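Local coordinates for Lic12234 (Leptospira interrogans, PDB 4TZH), which is of unknown function but folds as a leucine-rich repeat protein and may act as a virulence factor of a pathogenic bacterium, at residues R159-W164 / R174-L179; K8-A13 / I32-I37. All blocks are in the same frame, centred on the assembly; numbering follows the deposited sequence.

Contact 2 and contact 1 sit near opposite ends of one leucine-rich repeat solenoid, on opposite sides of the chain's centre. Their centres are 40 Å apart and their nearest atoms about 27 Å, so they do not touch. Along the chain, contact 2 closes before contact 1 opens. Both pack against the same parallel sheet: the side chains of contact 2 rest on its first strand, 22-24, whereas contact 1 links strand 160-162, the last but one, to helix 173-179, which leads into the outermost strand 186-188. Between them the strands follow one another in sequence order, so contact 2 belongs to the start of the repeat array and contact 1 to its C-terminal end.

Contact 1. Residues R159-W164 / R174-L179; sequences RILNLW and RNIRKL
The CG2 methyl of Ile176 meets two leucines of the segment 159-164 at once, 4.3 Å from Leu161 CD2 and equally far from Leu163 CD1. These two leucine methyls lie side by side, CD2 of Leu161 being 4.1 Å from CD1 of Leu163, and CG2 of Ile176 sits over the midpoint between them. The leucines reach the same level by different routes: CG of Leu161 is anti to its backbone N (chi1 175°), CG of Leu163 stands opposite its carbonyl carbon (chi1 -56°), yet in each the touching methyl is the extended one, pointing at the helix. Ile176 has two conformers, and the exact fit of its methyl, taken from one, is uncertain to that extent. The alternating Asn162 turns the other way. Its OD1 accepts from the backbone N of Trp164 at 3.0 Å in an Asx turn, while ND2 lies over one face of the indole, 3.3 Å above its plane and toward the rim. Strand 160-162 is bonded through its backbone to strands 137-139 and 186-188. Leu161 also touches Leu138, and Ile176 reaches Ile187, so helix 173-179 packs over strands 160-162 and 186-188 as the crossover of a beta-alpha-beta unit.

Contact 2. Residues K8-A13 / I32-I37; sequences KNLSDA and ILPKEI
Leu10 lays its CD2 methyl on the ring of Pro34, and this is the tight part of the contact. The methyl lies 3.8 Å from CG of Pro34, with CB and CD of the same ring little farther, so one branch of the leucine covers the run of three ring carbons. The two side chains pass alongside one another, running in opposed senses. CG of Leu10 stands anti to the backbone N (chi1 -178°), which carries both methyls out from the short helix 10-13 toward the segment 32-37. The second branch fits more loosely: Leu10 CD1 is 4.4 Å from CD1 of Ile37, a buried side chain that belongs to the 3-10 segment begun by Lys35. At the solvent side the packing thins out further. The exposed Glu36 comes no nearer than 5.1 Å, from its CB to Leu10 CD2. Away from the contact, the start of the helix is polar. Asn9 is the N-cap; its OD1 accepts from the backbone N of Asp12 at 2.8 Å in a nearly straight bond (167°) and from Ser11 OG at 2.6 Å, both donors lying in the carbonyl plane. This double grip fixes the rotation of the amide and secures the first turn from which Leu10 projects. On the inner side Leu10 and Ile37 both rest on Leu23 of strand 22-24, and Leu33 extends the apolar layer to Leu48 and Pro57. Leu33-Pro34 and Ile37 form the Leu-Pro-x-x-Ile part of a leucine-rich repeat, leading into the 3-10 turn on the side of the coil away from the strands; the short helix laid against it is consistent with an N-terminal closure of the solenoid.

Contact 1. Residues R159-W164 / R174-L179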
ATOM      1  N   ARG A 159       7.357  12.303  -7.281  1.00 22.00           N
ATOM      2  CA  ARG A 159       7.440  12.739  -8.674  1.00 21.77           C
ATOM      3  C   ARG A 159       6.091  12.769  -9.353  1.00 21.72           C
ATOM      4  O   ARG A 159       5.899  13.506 -10.320  1.00 21.79           O
ATOM      5  CB  ARG A 159       8.464  11.890  -9.445  1.00 27.46           C
ATOM      6  CG  ARG A 159       9.917  12.049  -8.920  1.00 35.73           C
ATOM      7  CD  ARG A 159      10.408  13.504  -8.936  1.00 40.89           C
ATOM      8  NE  ARG A 159      11.670  13.718  -8.212  1.00 46.58           N
ATOM      9  CZ  ARG A 159      11.813  14.461  -7.115  1.00 53.69           C
ATOM     10  NH1 ARG A 159      10.765  15.066  -6.570  1.00 33.12           N
ATOM     11  NH2 ARG A 159      13.002  14.593  -6.546  1.00 45.98           N
ATOM     12  N   ILE A 160       5.147  11.951  -8.868  1.00 18.14           N
ATOM     13  CA  ILE A 160       3.786  11.913  -9.395  1.00 18.02           C
ATOM     14  C   ILE A 160       2.811  11.891  -8.257  1.00 18.03           C
ATOM     15  O   ILE A 160       2.891  10.999  -7.390  1.00 17.07           O
ATOM     16  CB  ILE A 160       3.509  10.697 -10.314  1.00 20.85           C
ATOM     17  CG1 ILE A 160       4.474  10.668 -11.525  1.00 22.74           C
ATOM     18  CG2 ILE A 160       2.051  10.723 -10.789  1.00 23.13           C
ATOM     19  CD1 ILE A 160       4.174   9.505 -12.488  1.00 31.79           C
ATOM     20  N   LEU A 161       1.864  12.848  -8.273  1.00 17.46           N
ATOM     21  CA  LEU A 161       0.759  12.843  -7.324  1.00 17.30           C
ATOM     22  C   LEU A 161      -0.523  12.771  -8.165  1.00 17.38           C
ATOM     23  O   LEU A 161      -0.806  13.739  -8.889  1.00 18.93           O
ATOM     24  CB  LEU A 161       0.757  14.102  -6.439  1.00 19.13           C
ATOM     25  CG  LEU A 161      -0.423  14.252  -5.497  1.00 20.32           C
ATOM     26  CD1 LEU A 161      -0.483  13.100  -4.484  1.00 20.77           C
ATOM     27  CD2 LEU A 161      -0.346  15.594  -4.741  1.00 22.70           C
ATOM     28  N   ASN A 162      -1.262  11.651  -8.126  1.00 15.34           N
ATOM     29  CA  ASN A 162      -2.439  11.518  -8.984  1.00 15.03           C
ATOM     30  C   ASN A 162      -3.706  11.650  -8.164  1.00 17.55           C
ATOM     31  O   ASN A 162      -3.985  10.801  -7.309  1.00 17.19           O
ATOM     32  CB  ASN A 162      -2.363  10.188  -9.721  1.00 15.03           C
ATOM     33  CG  ASN A 162      -3.373  10.160 -10.833  1.00 21.52           C
ATOM     34  OD1 ASN A 162      -4.502  10.597 -10.661  1.00 19.35           O
ATOM     35  ND2 ASN A 162      -2.913   9.760 -12.041  1.00 23.30           N
ATOM     36  N   LEU A 163      -4.445  12.717  -8.426  1.00 15.85           N
ATOM     37  CA  LEU A 163      -5.690  13.034  -7.711  1.00 16.14           C
ATOM     38  C   LEU A 163      -6.880  12.996  -8.656  1.00 18.39           C
ATOM     39  O   LEU A 163      -7.930  13.538  -8.320  1.00 18.88           O
ATOM     40  CB  LEU A 163      -5.615  14.438  -7.035  1.00 18.43           C
ATOM     41  CG  LEU A 163      -4.422  14.597  -6.073  1.00 23.45           C
ATOM     42  CD1 LEU A 163      -4.338  16.033  -5.554  1.00 25.01           C
ATOM     43  CD2 LEU A 163      -4.540  13.649  -4.899  1.00 25.05           C
ATOM     44  N   TRP A 164      -6.744  12.352  -9.836  1.00 16.68           N
ATOM     45  CA  TRP A 164      -7.871  12.320 -10.769  1.00 17.08           C
ATOM     46  C   TRP A 164      -9.148  11.798 -10.127  1.00 18.53           C
ATOM     47  O   TRP A 164      -9.110  10.939  -9.248  1.00 17.95           O
ATOM     48  CB  TRP A 164      -7.567  11.405 -11.952  1.00 17.29           C
ATOM     49  CG  TRP A 164      -6.574  11.963 -12.953  1.00 17.93           C
ATOM     50  CD1 TRP A 164      -6.328  13.274 -13.246  1.00 20.61           C
ATOM     51  CD2 TRP A 164      -5.769  11.194 -13.846  1.00 17.79           C
ATOM     52  NE1 TRP A 164      -5.388  13.365 -14.266  1.00 19.78           N
ATOM     53  CE2 TRP A 164      -5.014  12.103 -14.631  1.00 19.46           C
ATOM     54  CE3 TRP A 164      -5.571   9.826 -14.031  1.00 17.86           C
ATOM     55  CZ2 TRP A 164      -4.111  11.675 -15.611  1.00 19.51           C
ATOM     56  CZ3 TRP A 164      -4.676   9.399 -15.003  1.00 19.15           C
ATOM     57  CH2 TRP A 164      -3.941  10.316 -15.760  1.00 19.81           C
ATOM     58  N   ARG A 174      -3.905  25.658  -6.915  1.00 41.67           N
ATOM     59  CA  ARG A 174      -2.741  26.460  -6.546  1.00 42.02           C
ATOM     60  C   ARG A 174      -2.225  26.093  -5.152  1.00 42.89           C
ATOM     61  O   ARG A 174      -1.008  26.069  -4.944  1.00 44.00           O
ATOM     62  CB  ARG A 174      -3.087  27.967  -6.655  1.00 46.19           C
ATOM     63  CG  ARG A 174      -1.976  28.933  -6.314  1.00 60.94           C
ATOM     64  CD  ARG A 174      -2.421  30.376  -6.569  1.00 75.44           C
ATOM     65  NE  ARG A 174      -2.911  30.577  -7.938  1.00 90.77           N
ATOM     66  CZ  ARG A 174      -2.562  31.584  -8.734  1.00109.94           C
ATOM     67  NH1 ARG A 174      -1.717  32.516  -8.308  1.00101.17           N
ATOM     68  NH2 ARG A 174      -3.060  31.671  -9.961  1.00 97.31           N
ATOM     69  N   ASN A 175      -3.141  25.808  -4.211  1.00 35.43           N
ATOM     70  CA  ASN A 175      -2.755  25.462  -2.837  1.00 35.01           C
ATOM     71  C   ASN A 175      -1.986  24.139  -2.776  1.00 38.72           C
ATOM     72  O   ASN A 175      -0.986  24.034  -2.057  1.00 39.21           O
ATOM     73  CB  ASN A 175      -3.982  25.432  -1.923  1.00 37.75           C
ATOM     74  CG  ASN A 175      -4.647  26.787  -1.731  1.00 59.24           C
ATOM     75  OD1 ASN A 175      -4.493  27.726  -2.528  1.00 53.27           O
ATOM     76  ND2 ASN A 175      -5.427  26.907  -0.677  1.00 52.97           N
ATOM     77  N   ILE A 176      -2.450  23.155  -3.566  1.00 34.80           N
ATOM     78  CA  ILE A 176      -1.832  21.829  -3.676  0.50 32.55           C
ATOM     79  C   ILE A 176      -0.422  22.000  -4.257  1.00 35.25           C
ATOM     80  O   ILE A 176       0.565  21.497  -3.709  1.00 34.27           O
ATOM     81  CB  ILE A 176      -2.729  20.904  -4.569  0.50 34.25           C
ATOM     82  CG1 ILE A 176      -4.143  20.685  -3.959  0.50 35.09           C
ATOM     83  CG2 ILE A 176      -2.039  19.565  -4.925  0.50 32.97           C
ATOM     84  CD1 ILE A 176      -4.234  19.863  -2.633  0.50 38.71           C
ATOM     85  N   ARG A 177      -0.338  22.726  -5.374  1.00 32.17           N
ATOM     86  CA  ARG A 177       0.931  22.943  -6.054  1.00 32.06           C
ATOM     87  C   ARG A 177       1.899  23.710  -5.179  1.00 37.43           C
ATOM     88  O   ARG A 177       3.091  23.402  -5.204  1.00 36.63           O
ATOM     89  CB  ARG A 177       0.738  23.619  -7.415  1.00 33.34           C
ATOM     90  CG  ARG A 177      -0.072  22.754  -8.380  1.00 38.17           C
ATOM     91  CD  ARG A 177      -0.200  23.400  -9.746  1.00 49.95           C
ATOM     92  NE  ARG A 177      -0.791  22.481 -10.731  1.00 57.38           N
ATOM     93  CZ  ARG A 177      -0.098  21.590 -11.431  1.00 66.21           C
ATOM     94  NH1 ARG A 177       1.214  21.486 -11.267  1.00 52.12           N
ATOM     95  NH2 ARG A 177      -0.714  20.791 -12.296  1.00 45.21           N
ATOM     96  N   LYS A 178       1.387  24.672  -4.362  1.00 35.25           N
ATOM     97  CA  LYS A 178       2.241  25.429  -3.445  1.00 35.74           C
ATOM     98  C   LYS A 178       2.954  24.531  -2.428  1.00 38.92           C
ATOM     99  O   LYS A 178       4.073  24.855  -2.029  1.00 38.96           O
ATOM    100  CB  LYS A 178       1.440  26.517  -2.719  1.00 39.78           C
ATOM    101  CG  LYS A 178       1.549  27.890  -3.365  1.00 63.12           C
ATOM    102  CD  LYS A 178       0.733  28.949  -2.618  1.00 74.87           C
ATOM    103  CE  LYS A 178       1.599  30.029  -1.994  1.00 86.39           C
ATOM    104  NZ  LYS A 178       0.822  30.922  -1.093  1.00 95.47           N
ATOM    105  N   LEU A 179       2.349  23.373  -2.047  1.00 35.17           N
ATOM    106  CA  LEU A 179       2.999  22.460  -1.101  1.00 34.84           C
ATOM    107  C   LEU A 179       4.335  21.937  -1.637  1.00 39.42           C
ATOM    108  O   LEU A 179       5.228  21.612  -0.846  1.00 40.77           O
ATOM    109  CB  LEU A 179       2.100  21.256  -0.747  1.00 34.31           C
ATOM    110  CG  LEU A 179       0.734  21.525  -0.116  1.00 39.11           C
ATOM    111  CD1 LEU A 179      -0.024  20.227   0.042  1.00 38.09           C
ATOM    112  CD2 LEU A 179       0.875  22.245   1.250  1.00 41.76           C
TER

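Contact 2. Residues K8-A13 / I32-I37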
ATOM      1  N   LYS A   8       2.188 -20.838  -5.700  1.00 18.10           N
ATOM      2  CA  LYS A   8       0.782 -20.457  -5.844  1.00 17.63           C
ATOM      3  C   LYS A   8      -0.110 -21.177  -4.855  1.00 20.78           C
ATOM      4  O   LYS A   8      -1.335 -21.017  -4.911  1.00 22.04           O
ATOM      5  CB  LYS A   8       0.322 -20.743  -7.286  1.00 21.67           C
ATOM      6  CG  LYS A   8       1.001 -19.849  -8.325  1.00 30.26           C
ATOM      7  CD  LYS A   8       0.539 -20.216  -9.723  1.00 43.59           C
ATOM      8  CE  LYS A   8       0.289 -19.023 -10.600  1.00 64.72           C
ATOM      9  NZ  LYS A   8      -0.699 -19.337 -11.670  1.00 78.09           N
ATOM     10  N   ASN A   9       0.502 -21.989  -3.962  1.00 20.23           N
ATOM     11  CA  ASN A   9      -0.271 -22.757  -3.002  1.00 20.68           C
ATOM     12  C   ASN A   9       0.351 -22.653  -1.626  1.00 23.05           C
ATOM     13  O   ASN A   9       1.521 -23.006  -1.467  1.00 21.53           O
ATOM     14  CB  ASN A   9      -0.383 -24.181  -3.467  1.00 24.64           C
ATOM     15  CG  ASN A   9      -1.175 -25.038  -2.514  1.00 41.15           C
ATOM     16  OD1 ASN A   9      -0.664 -25.551  -1.527  1.00 31.39           O
ATOM     17  ND2 ASN A   9      -2.435 -25.224  -2.810  1.00 34.13           N
ATOM     18  N   LEU A  10      -0.421 -22.181  -0.641  1.00 20.49           N
ATOM     19  CA  LEU A  10       0.138 -21.992   0.689  1.00 22.00           C
ATOM     20  C   LEU A  10       0.523 -23.309   1.340  1.00 24.68           C
ATOM     21  O   LEU A  10       1.593 -23.371   1.946  1.00 22.19           O
ATOM     22  CB  LEU A  10      -0.817 -21.180   1.584  1.00 22.54           C
ATOM     23  CG  LEU A  10      -0.327 -20.865   3.025  1.00 25.58           C
ATOM     24  CD1 LEU A  10       0.985 -20.063   3.067  1.00 24.30           C
ATOM     25  CD2 LEU A  10      -1.402 -20.103   3.845  1.00 28.33           C
ATOM     26  N   SER A  11      -0.330 -24.362   1.225  1.00 24.45           N
ATOM     27  CA  SER A  11       0.037 -25.612   1.880  1.00 25.56           C
ATOM     28  C   SER A  11       1.353 -26.183   1.367  1.00 29.57           C
ATOM     29  O   SER A  11       2.184 -26.619   2.182  1.00 29.13           O
ATOM     30  CB  SER A  11      -1.104 -26.624   1.804  1.00 32.98           C
ATOM     31  OG  SER A  11      -1.608 -26.830   0.495  1.00 45.48           O
ATOM     32  N   ASP A  12       1.564 -26.158   0.040  1.00 26.16           N
ATOM     33  CA  ASP A  12       2.826 -26.612  -0.546  1.00 26.42           C
ATOM     34  C   ASP A  12       3.971 -25.710  -0.074  1.00 28.55           C
ATOM     35  O   ASP A  12       5.008 -26.237   0.304  1.00 30.73           O
ATOM     36  CB  ASP A  12       2.786 -26.599  -2.083  1.00 28.81           C
ATOM     37  CG  ASP A  12       1.960 -27.683  -2.735  1.00 45.29           C
ATOM     38  OD1 ASP A  12       1.691 -28.711  -2.069  1.00 46.43           O
ATOM     39  OD2 ASP A  12       1.634 -27.534  -3.935  1.00 50.54           O
ATOM     40  N   ALA A  13       3.762 -24.369  -0.013  1.00 24.47           N
ATOM     41  CA  ALA A  13       4.810 -23.434   0.446  1.00 23.77           C
ATOM     42  C   ALA A  13       5.233 -23.762   1.854  1.00 26.20           C
ATOM     43  O   ALA A  13       6.418 -23.666   2.146  1.00 24.50           O
ATOM     44  CB  ALA A  13       4.316 -21.983   0.386  1.00 23.70           C
ATOM     45  N   ILE A  32      -9.949 -14.611   4.687  1.00 22.87           N
ATOM     46  CA  ILE A  32      -8.915 -14.302   5.670  1.00 22.56           C
ATOM     47  C   ILE A  32      -7.600 -14.884   5.163  1.00 23.86           C
ATOM     48  O   ILE A  32      -7.600 -15.911   4.477  1.00 24.27           O
ATOM     49  CB  ILE A  32      -9.266 -14.809   7.110  1.00 28.41           C
ATOM     50  CG1 ILE A  32      -9.431 -16.330   7.173  1.00 31.53           C
ATOM     51  CG2 ILE A  32     -10.464 -14.097   7.721  1.00 33.63           C
ATOM     52  CD1 ILE A  32      -9.281 -16.949   8.653  1.00 46.40           C
ATOM     53  N   LEU A  33      -6.499 -14.229   5.478  1.00 20.82           N
ATOM     54  CA  LEU A  33      -5.191 -14.764   5.144  1.00 19.61           C
ATOM     55  C   LEU A  33      -4.769 -15.605   6.345  1.00 23.87           C
ATOM     56  O   LEU A  33      -4.681 -15.056   7.443  1.00 21.97           O
ATOM     57  CB  LEU A  33      -4.191 -13.623   4.904  1.00 19.14           C
ATOM     58  CG  LEU A  33      -2.752 -14.044   4.591  1.00 22.21           C
ATOM     59  CD1 LEU A  33      -2.660 -14.864   3.245  1.00 23.43           C
ATOM     60  CD2 LEU A  33      -1.798 -12.858   4.615  1.00 21.10           C
ATOM     61  N   PRO A  34      -4.499 -16.922   6.182  1.00 21.26           N
ATOM     62  CA  PRO A  34      -4.132 -17.758   7.338  1.00 21.32           C
ATOM     63  C   PRO A  34      -2.924 -17.253   8.099  1.00 23.42           C
ATOM     64  O   PRO A  34      -1.971 -16.763   7.474  1.00 22.91           O
ATOM     65  CB  PRO A  34      -3.840 -19.124   6.697  1.00 23.84           C
ATOM     66  CG  PRO A  34      -4.718 -19.133   5.502  1.00 27.85           C
ATOM     67  CD  PRO A  34      -4.582 -17.732   4.950  1.00 23.81           C
ATOM     68  N   LYS A  35      -2.928 -17.429   9.435  1.00 23.75           N
ATOM     69  CA  LYS A  35      -1.835 -17.000  10.308  1.00 23.79           C
ATOM     70  C   LYS A  35      -0.527 -17.684   9.978  1.00 25.83           C
ATOM     71  O   LYS A  35       0.527 -17.116  10.250  1.00 24.50           O
ATOM     72  CB  LYS A  35      -2.207 -17.244  11.803  1.00 26.23           C
ATOM     73  CG  LYS A  35      -3.414 -16.414  12.261  1.00 36.48           C
ATOM     74  CD  LYS A  35      -3.768 -16.677  13.720  1.00 45.37           C
ATOM     75  CE  LYS A  35      -4.916 -15.823  14.207  1.00 51.42           C
ATOM     76  NZ  LYS A  35      -5.261 -16.142  15.620  1.00 63.21           N
ATOM     77  N   GLU A  36      -0.588 -18.874   9.358  1.00 24.92           N
ATOM     78  CA  GLU A  36       0.583 -19.679   9.024  1.00 24.78           C
ATOM     79  C   GLU A  36       1.473 -18.971   8.006  1.00 23.45           C
ATOM     80  O   GLU A  36       2.619 -19.389   7.843  1.00 23.55           O
ATOM     81  CB  GLU A  36       0.186 -21.085   8.549  1.00 26.62           C
ATOM     82  CG  GLU A  36      -0.375 -21.963   9.658  1.00 36.05           C
ATOM     83  CD  GLU A  36      -1.790 -21.652  10.116  1.00 48.40           C
ATOM     84  OE1 GLU A  36      -2.562 -21.049   9.331  1.00 35.83           O
ATOM     85  OE2 GLU A  36      -2.125 -22.008  11.269  1.00 43.29           O
ATOM     86  N   ILE A  37       0.987 -17.858   7.379  1.00 21.60           N
ATOM     87  CA  ILE A  37       1.832 -17.050   6.499  1.00 20.67           C
ATOM     88  C   ILE A  37       3.117 -16.636   7.254  1.00 20.72           C
ATOM     89  O   ILE A  37       4.159 -16.480   6.617  1.00 20.56           O
ATOM     90  CB  ILE A  37       1.036 -15.782   6.019  1.00 24.20           C
ATOM     91  CG1 ILE A  37       1.770 -15.031   4.883  1.00 25.71           C
ATOM     92  CG2 ILE A  37       0.722 -14.778   7.180  1.00 25.89           C
ATOM     93  CD1 ILE A  37       1.634 -15.722   3.546  1.00 33.33           C
TER